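PpBBE-like 1 D396N (Physcomitrella patens subsp. patens, PDB 6EO5) is an engineered variant of a moss berberine bridge enzyme homologue, a flavoprotein cellobiose oxidase whose FAD is bi-covalently attached. Local coordinates at residues A36-N41 and F326-F331; Y46-F51 and Y86-R91; G80-D85 and N430-D435. All coordinates share one frame; numbering follows the deposited sequence.

Interaction 1: residues A36-N41 and F326-F331; sequences ARLAYN and FTTNTF. With FAD (flavin-adenine dinucleotide), chain C.
The side-chain amide of Asn-41 grips the backbone of Phe-331 at both ends: ND2 donates to Phe-331 O at 3.0 Å, and OD1 accepts from Phe-331 N at 3.2 Å. Each amide atom has a second partner, ND2 the carbonyl of Tyr-83 and OD1 the amide N of Arg-43, which should fix the rotation of the group. So held, the amide lies flat on the Phe-331 ring, the planes 3° apart and ND2 above the ring centre. The backbones join in a single beta bridge, with Asn-329 N bonded to Tyr-40 O at 3.0 Å. With CG anti to the backbone N (chi1 178°), Tyr-40 lays one ring face against the flavin carbon C8M, which carries the bond to His-81 and lies over the ring centre, 3.3 Å from its plane. The rims of the Tyr-40 and Phe-331 rings meet with their planes at 60°, while a water connects Tyr-40 OH to Asn-329 ND2, itself bonded to Ser-398. Replacing Tyr-40 by an alanine is likely to uncover the linking carbon and the stacked His-81 ring and to cost the water one of its partners. Leu-38 packs on Phe-326, whose ring edge faces Tyr-40 N. The contact fastens the loop between helix 31-36 and strand 50-53 to the segment entering strand 331-338, an outermost strand of the seven-stranded antiparallel sheet, where Phe-331 also packs on strand 391-398.

Interaction 2: residues Y46-F51 and Y86-R91; sequences YAPSAF and YSLGGR. With FAD (flavin-adenine dinucleotide), chain C.
Tyr-46 lays one face of its ring over the peptide between Gly-90 and Arg-91. Arg-91 N sits above the ring centre, 3.4 Å from the plane, and Gly-90 C is displaced toward the rim on the same face. Gly-90 CA completes the overlap with a CH-pi contact 3.9 Å from the Tyr-46 ring centroid and 28° off the ring normal. A CB on Gly-90 would point away from Tyr-46 and run into Tyr-86 CD1, so it is the Tyr-86 side that needs the glycine. With CG anti to the carbonyl carbon, chi1 of -64° swings the Tyr-46 ring over the 90-91 peptide, and its edge meets Leu-88 CB.

Leu-88 carries the apolar half of the contact. Its CB lies 3.9 Å from Tyr-46 CB, and CD2 reaches the edge of the Phe-51 ring, 4.1 Å from Phe-51 CE1. Pro-48 CG lies a little farther from the same methyl. No hydrogen bond joins the two segments, and the contact rests on van der Waals and CH-pi packing.

The loop is held by Arg-91 NH1 bonding to Asn-463 O, with weak bonds from Arg-91 NH1 to Gly-89 O and from Gly-89 N to Tyr-86 O. Gly-89 and Gly-90, both with positive phi, allow the bend. Earlier in the same loop, Ser-87 OG donates to the FAD phosphate oxygen O1A at 2.6 Å, so the loop that packs on Tyr-46 also binds the FAD pyrophosphate.

Within the four-stranded mixed sheet, strand 50-53 lies between strands 24-26 and 95-98. Phe-51 and Leu-88 both also touch Arg-77 of strand 74-77, and Phe-51 packs on Ala-36, so the contact joins the 86-91 loop to an inner strand beside helix 31-36.

Interaction 3: residues G80-D85 and N430-D435; sequences GHSYED and NYIDRD. With FAD (flavin-adenine dinucleotide), chain C.
Glu-84 makes the direct hydrogen bond of the contact: its OE2 accepts from Arg-434 N at 2.7 Å through the anti lone pair, the N-H pointing nearly straight at it (158°). Glu-84 CG, anti to the carbonyl carbon, lies against Ile-432 O and Ile-432 CG2, and the bend at chi2 (-78°) turns the carboxylate to Arg-434 N. Within the second segment, Asp-433 OD1 takes the backbone N of Asp-435 in an Asx turn.

Ionic partners surround the acids. Glu-84 OE1 pairs with Arg-43, while Lys-332 bridges Glu-84 OE2 and Asp-433 OD1, two like charges 4.1 Å apart; Lys-334 takes the other oxygen of Asp-433.

The aromatic part is made by Tyr-83 and Tyr-431, which lie side by side and point the same way, their planes 6° apart. They meet rim to rim, with centroids 5.7 Å apart, and neither covers the other. Tyr-83 OH bonds to Gln-394. A water joins Tyr-83 N, Asn-430 O and the FAD ribityl O3'.

The cofactor is held by covalent and polar bonds. His-81 ND1 is linked to the flavin C8M, and the backbone N atoms of Gly-80, His-81 and Ser-82 all donate to the pyrophosphate, Gly-80 N reaching O2A at 2.9 Å. From the other segment Asn-430 ND2 approaches O4' to 2.7 Å.

The covalent tether and the amide donors anchor both the isoalloxazine and the pyrophosphate of FAD to the 80-85 loop. The cationic partners of Glu-84 and Asp-433 are likely to keep both carboxylates ionised, and so let the two acids lie close together.

How the interactions relate
From the N terminus, residues 36-41 leave helix 31-36 and in interaction 1 meet 326-331, closing a loop of 284 residues. Interaction 2 is nested inside it: 46-51, which runs into strand 50-53, meets 86-91 only 34 residues on. Interaction 3 crosses both, because 80-85 lies between the two segments of interaction 2 while its partner, 430-435, follows 326-331. They meet directly: Tyr-40 and Gly-80 share a backbone hydrogen bond, and Tyr-86 packs on Ile-432. Together they tie the four-stranded mixed sheet to the seven-stranded sheet and the C-terminal berberine-like region, all three around one FAD.

Interaction 1: residues A36-N41 and F326-F331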
# COMPACT_ATOMS: atom_id res chain seq x y z
N ALA A 36 1.83 3.26 22.21
CA ALA A 36 1.16 2.43 21.22
C ALA A 36 0.34 3.25 20.24
O ALA A 36 0.00 2.74 19.16
CB ALA A 36 0.26 1.40 21.92
N ARG A 37 0.02 4.50 20.57
CA ARG A 37 -0.79 5.33 19.68
C ARG A 37 -0.04 5.77 18.43
O ARG A 37 -0.67 6.35 17.54
CB ARG A 37 -1.28 6.55 20.43
CG ARG A 37 -2.12 6.21 21.63
CD ARG A 37 -2.59 7.45 22.34
NE ARG A 37 -3.63 8.13 21.58
CZ ARG A 37 -4.41 9.07 22.08
NH1 ARG A 37 -4.26 9.42 23.35
NH2 ARG A 37 -5.34 9.64 21.33
N LEU A 38 1.26 5.51 18.35
CA LEU A 38 2.04 5.92 17.20
C LEU A 38 1.42 5.40 15.91
O LEU A 38 1.07 4.23 15.80
CB LEU A 38 3.48 5.40 17.33
CG LEU A 38 4.49 5.91 16.29
CD1 LEU A 38 4.88 7.35 16.56
CD2 LEU A 38 5.71 4.99 16.21
N ALA A 39 1.26 6.30 14.95
CA ALA A 39 0.73 5.98 13.63
C ALA A 39 1.50 6.81 12.61
O ALA A 39 2.07 7.86 12.94
CB ALA A 39 -0.78 6.28 13.53
N TYR A 40 1.52 6.33 11.37
CA TYR A 40 2.25 7.06 10.34
C TYR A 40 1.65 8.45 10.12
O TYR A 40 2.37 9.45 10.08
CB TYR A 40 2.28 6.27 9.03
CG TYR A 40 2.99 7.06 7.97
CD1 TYR A 40 4.38 7.21 8.00
CD2 TYR A 40 2.28 7.70 6.96
CE1 TYR A 40 5.04 7.95 7.06
CE2 TYR A 40 2.93 8.44 6.01
CZ TYR A 40 4.31 8.57 6.06
OH TYR A 40 4.97 9.31 5.11
N ASN A 41 0.33 8.53 9.96
CA ASN A 41 -0.34 9.82 9.84
C ASN A 41 -0.77 10.24 11.24
O ASN A 41 -1.48 9.50 11.92
CB ASN A 41 -1.53 9.73 8.89
CG ASN A 41 -1.95 11.09 8.35
OD1 ASN A 41 -1.54 12.14 8.84
ND2 ASN A 41 -2.79 11.07 7.31
N PHE A 326 11.00 4.35 12.23
CA PHE A 326 9.63 4.74 11.89
C PHE A 326 9.50 6.26 11.96
O PHE A 326 9.74 6.86 13.01
CB PHE A 326 8.62 4.08 12.83
CG PHE A 326 7.20 4.15 12.34
CD1 PHE A 326 6.70 3.20 11.47
CD2 PHE A 326 6.36 5.19 12.73
CE1 PHE A 326 5.39 3.25 11.00
CE2 PHE A 326 5.05 5.25 12.27
CZ PHE A 326 4.57 4.27 11.40
N THR A 327 9.11 6.87 10.85
CA THR A 327 8.89 8.31 10.79
C THR A 327 7.40 8.58 10.59
O THR A 327 6.65 7.71 10.14
CB THR A 327 9.70 8.95 9.67
OG1 THR A 327 9.27 8.42 8.42
CG2 THR A 327 11.17 8.65 9.84
N THR A 328 6.98 9.79 10.94
CA THR A 328 5.58 10.18 10.88
C THR A 328 5.42 11.47 10.09
O THR A 328 6.39 12.18 9.82
CB THR A 328 5.00 10.35 12.29
OG1 THR A 328 5.79 11.30 13.02
CG2 THR A 328 5.01 9.04 13.03
N ASN A 329 4.18 11.76 9.71
CA ASN A 329 3.83 12.95 8.95
C ASN A 329 2.40 13.33 9.34
O ASN A 329 1.71 12.57 10.03
CB ASN A 329 3.98 12.68 7.44
CG ASN A 329 3.88 13.95 6.59
OD1 ASN A 329 4.02 15.07 7.10
ND2 ASN A 329 3.66 13.77 5.29
N THR A 330 1.96 14.52 8.92
CA THR A 330 0.56 14.94 9.08
C THR A 330 0.06 15.47 7.75
O THR A 330 0.59 16.47 7.25
CB THR A 330 0.41 16.01 10.17
OG1 THR A 330 0.88 15.49 11.41
CG2 THR A 330 -1.05 16.40 10.31
N PHE A 331 -0.96 14.82 7.19
CA PHE A 331 -1.22 15.03 5.77
C PHE A 331 -2.62 14.59 5.41
O PHE A 331 -3.26 13.81 6.13
CB PHE A 331 -0.19 14.28 4.90
CG PHE A 331 -0.19 12.77 5.08
CD1 PHE A 331 0.60 12.17 6.04
CD2 PHE A 331 -0.96 11.96 4.24
CE1 PHE A 331 0.61 10.78 6.19
CE2 PHE A 331 -0.95 10.56 4.39
CZ PHE A 331 -0.17 9.98 5.36
PA FAD C . -2.28 -0.46 8.70
O1A FAD C . -2.67 0.97 9.05
O2A FAD C . -1.82 -1.23 9.90
O5B FAD C . -3.43 -1.26 7.91
C5B FAD C . -4.23 -0.65 6.91
C4B FAD C . -5.61 -1.28 6.85
O4B FAD C . -5.50 -2.69 6.76
C3B FAD C . -6.43 -0.99 8.10
O3B FAD C . -7.79 -0.94 7.73
C2B FAD C . -6.20 -2.21 8.94
O2B FAD C . -7.24 -2.42 9.86
C1B FAD C . -6.10 -3.31 7.89
N9A FAD C . -5.30 -4.43 8.43
C8A FAD C . -4.04 -4.36 8.97
N7A FAD C . -3.66 -5.60 9.36
C5A FAD C . -4.66 -6.46 9.08
C6A FAD C . -4.80 -7.82 9.29
N6A FAD C . -3.81 -8.50 9.86
N1A FAD C . -5.95 -8.46 8.89
C2A FAD C . -6.97 -7.73 8.31
N3A FAD C . -6.84 -6.37 8.12
C4A FAD C . -5.70 -5.75 8.50
N1 FAD C . 1.57 1.58 -1.10
C2 FAD C . 2.03 0.88 -2.22
O2 FAD C . 1.29 0.14 -2.90
N3 FAD C . 3.36 1.00 -2.58
C4 FAD C . 4.22 1.81 -1.86
O4 FAD C . 5.40 1.88 -2.19
C4X FAD C . 3.76 2.50 -0.75
N5 FAD C . 4.64 3.26 0.00
C5X FAD C . 4.27 3.68 1.26
C6 FAD C . 5.21 4.33 2.06
C7 FAD C . 4.95 4.67 3.40
C7M FAD C . 6.00 5.36 4.24
C8 FAD C . 3.64 4.45 3.89
C8M FAD C . 3.24 4.90 5.28
C9 FAD C . 2.68 3.88 3.04
C9A FAD C . 2.98 3.47 1.73
N10 FAD C . 2.03 2.94 0.84
C10 FAD C . 2.44 2.35 -0.34
C1' FAD C . 0.61 2.72 1.25
C2' FAD C . 0.49 1.34 1.90
O2' FAD C . 0.45 0.30 0.95
C3' FAD C . -0.78 1.31 2.72
O3' FAD C . -0.65 2.34 3.67
C4' FAD C . -0.95 -0.06 3.37
O4' FAD C . -2.33 -0.33 3.50
C5' FAD C . -0.23 -0.11 4.72
O5' FAD C . -0.45 -1.31 5.43
P FAD C . -0.10 -1.35 7.01
O1P FAD C . -0.28 -2.75 7.53
O2P FAD C . 1.25 -0.78 7.34
O3P FAD C . -1.12 -0.25 7.61
O HOH W 1 4.12 11.44 3.80

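Interaction 2: residues Y46-F51 and Y86-R91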
# COMPACT_ATOMS: atom_id res chain seq x y z
N TYR A 46 -6.82 9.19 16.98
CA TYR A 46 -7.90 8.44 17.60
C TYR A 46 -7.40 7.76 18.87
O TYR A 46 -6.28 7.24 18.91
CB TYR A 46 -8.46 7.40 16.63
CG TYR A 46 -9.10 7.98 15.39
CD1 TYR A 46 -10.28 8.72 15.47
CD2 TYR A 46 -8.56 7.75 14.13
CE1 TYR A 46 -10.87 9.24 14.33
CE2 TYR A 46 -9.15 8.25 12.99
CZ TYR A 46 -10.30 9.01 13.10
OH TYR A 46 -10.88 9.51 11.96
N ALA A 47 -8.26 7.74 19.89
CA ALA A 47 -7.93 7.16 21.19
C ALA A 47 -8.68 5.86 21.39
O ALA A 47 -9.89 5.88 21.66
CB ALA A 47 -8.29 8.14 22.31
N PRO A 48 -8.03 4.70 21.26
CA PRO A 48 -8.75 3.42 21.36
C PRO A 48 -9.18 3.14 22.79
O PRO A 48 -8.75 3.79 23.74
CB PRO A 48 -7.71 2.38 20.88
CG PRO A 48 -6.62 3.15 20.22
CD PRO A 48 -6.61 4.50 20.89
N SER A 49 -10.07 2.14 22.93
CA SER A 49 -10.34 1.57 24.25
C SER A 49 -9.10 0.90 24.82
O SER A 49 -8.75 1.09 25.98
CB SER A 49 -11.47 0.54 24.19
OG SER A 49 -12.59 0.98 23.45
N ALA A 50 -8.44 0.09 24.00
CA ALA A 50 -7.27 -0.65 24.46
C ALA A 50 -6.49 -1.16 23.26
O ALA A 50 -7.02 -1.29 22.15
CB ALA A 50 -7.66 -1.81 25.37
N PHE A 51 -5.22 -1.46 23.51
CA PHE A 51 -4.37 -2.20 22.59
C PHE A 51 -4.15 -3.59 23.16
O PHE A 51 -3.82 -3.73 24.34
CB PHE A 51 -3.02 -1.51 22.39
CG PHE A 51 -3.10 -0.16 21.76
CD1 PHE A 51 -3.03 -0.02 20.38
CD2 PHE A 51 -3.23 0.99 22.54
CE1 PHE A 51 -3.09 1.22 19.79
CE2 PHE A 51 -3.30 2.24 21.96
CZ PHE A 51 -3.23 2.36 20.58
N TYR A 86 -7.04 4.36 9.91
CA TYR A 86 -8.07 3.35 10.11
C TYR A 86 -7.61 2.19 10.98
O TYR A 86 -8.45 1.42 11.45
CB TYR A 86 -8.55 2.82 8.76
CG TYR A 86 -9.43 3.77 7.97
CD1 TYR A 86 -10.13 4.81 8.60
CD2 TYR A 86 -9.58 3.63 6.60
CE1 TYR A 86 -10.96 5.67 7.87
CE2 TYR A 86 -10.39 4.48 5.86
CZ TYR A 86 -11.08 5.50 6.49
OH TYR A 86 -11.89 6.33 5.74
N SER A 87 -6.30 2.01 11.17
CA SER A 87 -5.85 0.97 12.09
C SER A 87 -5.78 1.46 13.53
O SER A 87 -5.40 0.69 14.42
CB SER A 87 -4.50 0.40 11.63
OG SER A 87 -3.53 1.42 11.50
N LEU A 88 -6.12 2.73 13.78
CA LEU A 88 -6.53 3.17 15.10
C LEU A 88 -8.04 3.08 15.26
O LEU A 88 -8.55 3.38 16.33
CB LEU A 88 -6.05 4.59 15.39
CG LEU A 88 -4.53 4.68 15.55
CD1 LEU A 88 -4.06 6.10 15.70
CD2 LEU A 88 -4.02 3.80 16.69
N GLY A 89 -8.76 2.67 14.22
CA GLY A 89 -10.20 2.52 14.25
C GLY A 89 -10.96 3.43 13.31
O GLY A 89 -12.09 3.09 12.93
N GLY A 90 -10.39 4.57 12.92
CA GLY A 90 -11.17 5.56 12.19
C GLY A 90 -12.27 6.19 13.00
O GLY A 90 -13.16 6.83 12.43
N ARG A 91 -12.23 6.02 14.32
CA ARG A 91 -13.15 6.58 15.31
C ARG A 91 -12.54 6.29 16.68
O ARG A 91 -11.64 5.46 16.80
CB ARG A 91 -14.55 5.96 15.21
CG ARG A 91 -14.57 4.50 15.63
CD ARG A 91 -15.47 3.69 14.73
NE ARG A 91 -15.65 2.31 15.21
CZ ARG A 91 -15.11 1.24 14.63
NH1 ARG A 91 -14.34 1.37 13.56
NH2 ARG A 91 -15.35 0.03 15.13
PA FAD C . -2.28 -0.46 8.70
O1A FAD C . -2.67 0.97 9.05
O2A FAD C . -1.82 -1.23 9.90
O5B FAD C . -3.43 -1.26 7.91
C5B FAD C . -4.23 -0.65 6.91
C4B FAD C . -5.61 -1.28 6.85
O4B FAD C . -5.50 -2.69 6.76
C3B FAD C . -6.43 -0.99 8.10
O3B FAD C . -7.79 -0.94 7.73
C2B FAD C . -6.20 -2.21 8.94
O2B FAD C . -7.24 -2.42 9.86
C1B FAD C . -6.10 -3.31 7.89
N9A FAD C . -5.30 -4.43 8.43
C8A FAD C . -4.04 -4.36 8.97
N7A FAD C . -3.66 -5.60 9.36
C5A FAD C . -4.66 -6.46 9.08
C6A FAD C . -4.80 -7.82 9.29
N6A FAD C . -3.81 -8.50 9.86
N1A FAD C . -5.95 -8.46 8.89
C2A FAD C . -6.97 -7.73 8.31
N3A FAD C . -6.84 -6.37 8.12
C4A FAD C . -5.70 -5.75 8.50
N1 FAD C . 1.57 1.58 -1.10
C2 FAD C . 2.03 0.88 -2.22
O2 FAD C . 1.29 0.14 -2.90
N3 FAD C . 3.36 1.00 -2.58
C4 FAD C . 4.22 1.81 -1.86
O4 FAD C . 5.40 1.88 -2.19
C4X FAD C . 3.76 2.50 -0.75
N5 FAD C . 4.64 3.26 0.00
C5X FAD C . 4.27 3.68 1.26
C6 FAD C . 5.21 4.33 2.06
C7 FAD C . 4.95 4.67 3.40
C7M FAD C . 6.00 5.36 4.24
C8 FAD C . 3.64 4.45 3.89
C8M FAD C . 3.24 4.90 5.28
C9 FAD C . 2.68 3.88 3.04
C9A FAD C . 2.98 3.47 1.73
N10 FAD C . 2.03 2.94 0.84
C10 FAD C . 2.44 2.35 -0.34
C1' FAD C . 0.61 2.72 1.25
C2' FAD C . 0.49 1.34 1.90
O2' FAD C . 0.45 0.30 0.95
C3' FAD C . -0.78 1.31 2.72
O3' FAD C . -0.65 2.34 3.67
C4' FAD C . -0.95 -0.06 3.37
O4' FAD C . -2.33 -0.33 3.50
C5' FAD C . -0.23 -0.11 4.72
O5' FAD C . -0.45 -1.31 5.43
P FAD C . -0.10 -1.35 7.01
O1P FAD C . -0.28 -2.75 7.53
O2P FAD C . 1.25 -0.78 7.34
O3P FAD C . -1.12 -0.25 7.61

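Interaction 3: residues G80-D85 and N430-D435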
# COMPACT_ATOMS: atom_id res chain seq x y z
N GLY A 80 0.64 0.07 10.58
CA GLY A 80 0.11 1.37 10.97
C GLY A 80 0.32 2.50 9.99
O GLY A 80 0.44 3.65 10.41
N HIS A 81 0.34 2.22 8.69
CA HIS A 81 0.57 3.25 7.68
C HIS A 81 -0.71 3.82 7.08
O HIS A 81 -0.63 4.62 6.14
CB HIS A 81 1.47 2.71 6.56
CG HIS A 81 2.93 2.89 6.85
ND1 HIS A 81 3.68 3.92 6.31
CD2 HIS A 81 3.76 2.20 7.67
CE1 HIS A 81 4.90 3.85 6.81
NE2 HIS A 81 4.98 2.81 7.62
N SER A 82 -1.89 3.47 7.61
CA SER A 82 -3.16 3.84 6.98
C SER A 82 -3.28 5.35 6.84
O SER A 82 -3.19 6.08 7.83
CB SER A 82 -4.33 3.30 7.79
OG SER A 82 -5.52 4.01 7.47
N TYR A 83 -3.52 5.81 5.61
CA TYR A 83 -3.53 7.24 5.34
C TYR A 83 -4.65 7.96 6.09
O TYR A 83 -4.58 9.18 6.26
CB TYR A 83 -3.65 7.51 3.85
CG TYR A 83 -2.38 7.25 3.06
CD1 TYR A 83 -1.21 6.80 3.69
CD2 TYR A 83 -2.34 7.46 1.69
CE1 TYR A 83 -0.06 6.56 2.98
CE2 TYR A 83 -1.20 7.23 0.97
CZ TYR A 83 -0.06 6.78 1.61
OH TYR A 83 1.06 6.56 0.86
N GLU A 84 -5.67 7.23 6.53
CA GLU A 84 -6.78 7.79 7.28
C GLU A 84 -6.82 7.30 8.72
O GLU A 84 -7.84 7.43 9.39
CB GLU A 84 -8.10 7.47 6.58
CG GLU A 84 -8.26 8.11 5.21
CD GLU A 84 -8.64 9.58 5.29
OE1 GLU A 84 -8.20 10.27 6.23
OE2 GLU A 84 -9.40 10.04 4.41
N ASP A 85 -5.72 6.71 9.21
CA ASP A 85 -5.64 6.23 10.59
C ASP A 85 -6.69 5.17 10.91
O ASP A 85 -7.14 5.06 12.05
CB ASP A 85 -5.72 7.39 11.59
CG ASP A 85 -4.50 8.26 11.54
OD1 ASP A 85 -3.39 7.69 11.53
OD2 ASP A 85 -4.62 9.49 11.47
N ASN A 430 -5.01 1.51 -1.37
CA ASN A 430 -3.94 1.67 -0.40
C ASN A 430 -3.57 3.12 -0.18
O ASN A 430 -2.85 3.42 0.79
CB ASN A 430 -2.70 0.89 -0.79
CG ASN A 430 -2.70 -0.52 -0.25
OD1 ASN A 430 -2.29 -1.45 -0.94
ND2 ASN A 430 -3.16 -0.69 0.98
N TYR A 431 -4.02 4.03 -1.03
CA TYR A 431 -3.97 5.47 -0.74
C TYR A 431 -5.32 5.94 -0.18
O TYR A 431 -5.89 6.94 -0.62
CB TYR A 431 -3.55 6.25 -1.98
CG TYR A 431 -2.22 5.81 -2.55
CD1 TYR A 431 -1.25 5.23 -1.74
CD2 TYR A 431 -1.93 5.98 -3.90
CE1 TYR A 431 -0.03 4.83 -2.25
CE2 TYR A 431 -0.70 5.58 -4.42
CZ TYR A 431 0.25 5.00 -3.59
OH TYR A 431 1.47 4.59 -4.10
N ILE A 432 -5.81 5.22 0.82
CA ILE A 432 -7.20 5.32 1.27
C ILE A 432 -7.63 6.77 1.56
O ILE A 432 -6.89 7.57 2.15
CB ILE A 432 -7.39 4.39 2.49
CG1 ILE A 432 -8.86 4.09 2.72
CG2 ILE A 432 -6.72 4.96 3.73
CD1 ILE A 432 -9.52 3.45 1.52
N ASP A 433 -8.84 7.11 1.12
CA ASP A 433 -9.33 8.49 1.09
C ASP A 433 -10.80 8.47 1.49
O ASP A 433 -11.64 7.93 0.76
CB ASP A 433 -9.15 9.08 -0.31
CG ASP A 433 -9.67 10.53 -0.45
OD1 ASP A 433 -10.25 11.11 0.51
OD2 ASP A 433 -9.48 11.07 -1.55
N ARG A 434 -11.12 9.08 2.63
CA ARG A 434 -12.47 9.00 3.18
C ARG A 434 -13.51 9.70 2.31
O ARG A 434 -14.71 9.42 2.45
CB ARG A 434 -12.49 9.59 4.59
CG ARG A 434 -13.75 9.29 5.37
CD ARG A 434 -13.59 9.74 6.81
NE ARG A 434 -14.76 9.47 7.63
CZ ARG A 434 -14.72 9.39 8.96
NH1 ARG A 434 -13.56 9.54 9.58
NH2 ARG A 434 -15.82 9.16 9.66
N ASP A 435 -13.09 10.58 1.40
CA ASP A 435 -13.99 11.27 0.49
C ASP A 435 -14.23 10.53 -0.82
O ASP A 435 -14.95 11.06 -1.67
CB ASP A 435 -13.45 12.66 0.15
CG ASP A 435 -13.16 13.49 1.36
OD1 ASP A 435 -13.96 13.45 2.33
OD2 ASP A 435 -12.12 14.20 1.34
PA FAD C . -2.28 -0.46 8.70
O1A FAD C . -2.67 0.97 9.05
O2A FAD C . -1.82 -1.23 9.90
O5B FAD C . -3.43 -1.26 7.91
C5B FAD C . -4.23 -0.65 6.91
C4B FAD C . -5.61 -1.28 6.85
O4B FAD C . -5.50 -2.69 6.76
C3B FAD C . -6.43 -0.99 8.10
O3B FAD C . -7.79 -0.94 7.73
C2B FAD C . -6.20 -2.21 8.94
O2B FAD C . -7.24 -2.42 9.86
C1B FAD C . -6.10 -3.31 7.89
N9A FAD C . -5.30 -4.43 8.43
C8A FAD C . -4.04 -4.36 8.97
N7A FAD C . -3.66 -5.60 9.36
C5A FAD C . -4.66 -6.46 9.08
C6A FAD C . -4.80 -7.82 9.29
N6A FAD C . -3.81 -8.50 9.86
N1A FAD C . -5.95 -8.46 8.89
C2A FAD C . -6.97 -7.73 8.31
N3A FAD C . -6.84 -6.37 8.12
C4A FAD C . -5.70 -5.75 8.50
N1 FAD C . 1.57 1.58 -1.10
C2 FAD C . 2.03 0.88 -2.22
O2 FAD C . 1.29 0.14 -2.90
N3 FAD C . 3.36 1.00 -2.58
C4 FAD C . 4.22 1.81 -1.86
O4 FAD C . 5.40 1.88 -2.19
C4X FAD C . 3.76 2.50 -0.75
N5 FAD C . 4.64 3.26 0.00
C5X FAD C . 4.27 3.68 1.26
C6 FAD C . 5.21 4.33 2.06
C7 FAD C . 4.95 4.67 3.40
C7M FAD C . 6.00 5.36 4.24
C8 FAD C . 3.64 4.45 3.89
C8M FAD C . 3.24 4.90 5.28
C9 FAD C . 2.68 3.88 3.04
C9A FAD C . 2.98 3.47 1.73
N10 FAD C . 2.03 2.94 0.84
C10 FAD C . 2.44 2.35 -0.34
C1' FAD C . 0.61 2.72 1.25
C2' FAD C . 0.49 1.34 1.90
O2' FAD C . 0.45 0.30 0.95
C3' FAD C . -0.78 1.31 2.72
O3' FAD C . -0.65 2.34 3.67
C4' FAD C . -0.95 -0.06 3.37
O4' FAD C . -2.33 -0.33 3.50
C5' FAD C . -0.23 -0.11 4.72
O5' FAD C . -0.45 -1.31 5.43
P FAD C . -0.10 -1.35 7.01
O1P FAD C . -0.28 -2.75 7.53
O2P FAD C . 1.25 -0.78 7.34
O3P FAD C . -1.12 -0.25 7.61
O HOH W 2 -3.34 3.81 3.65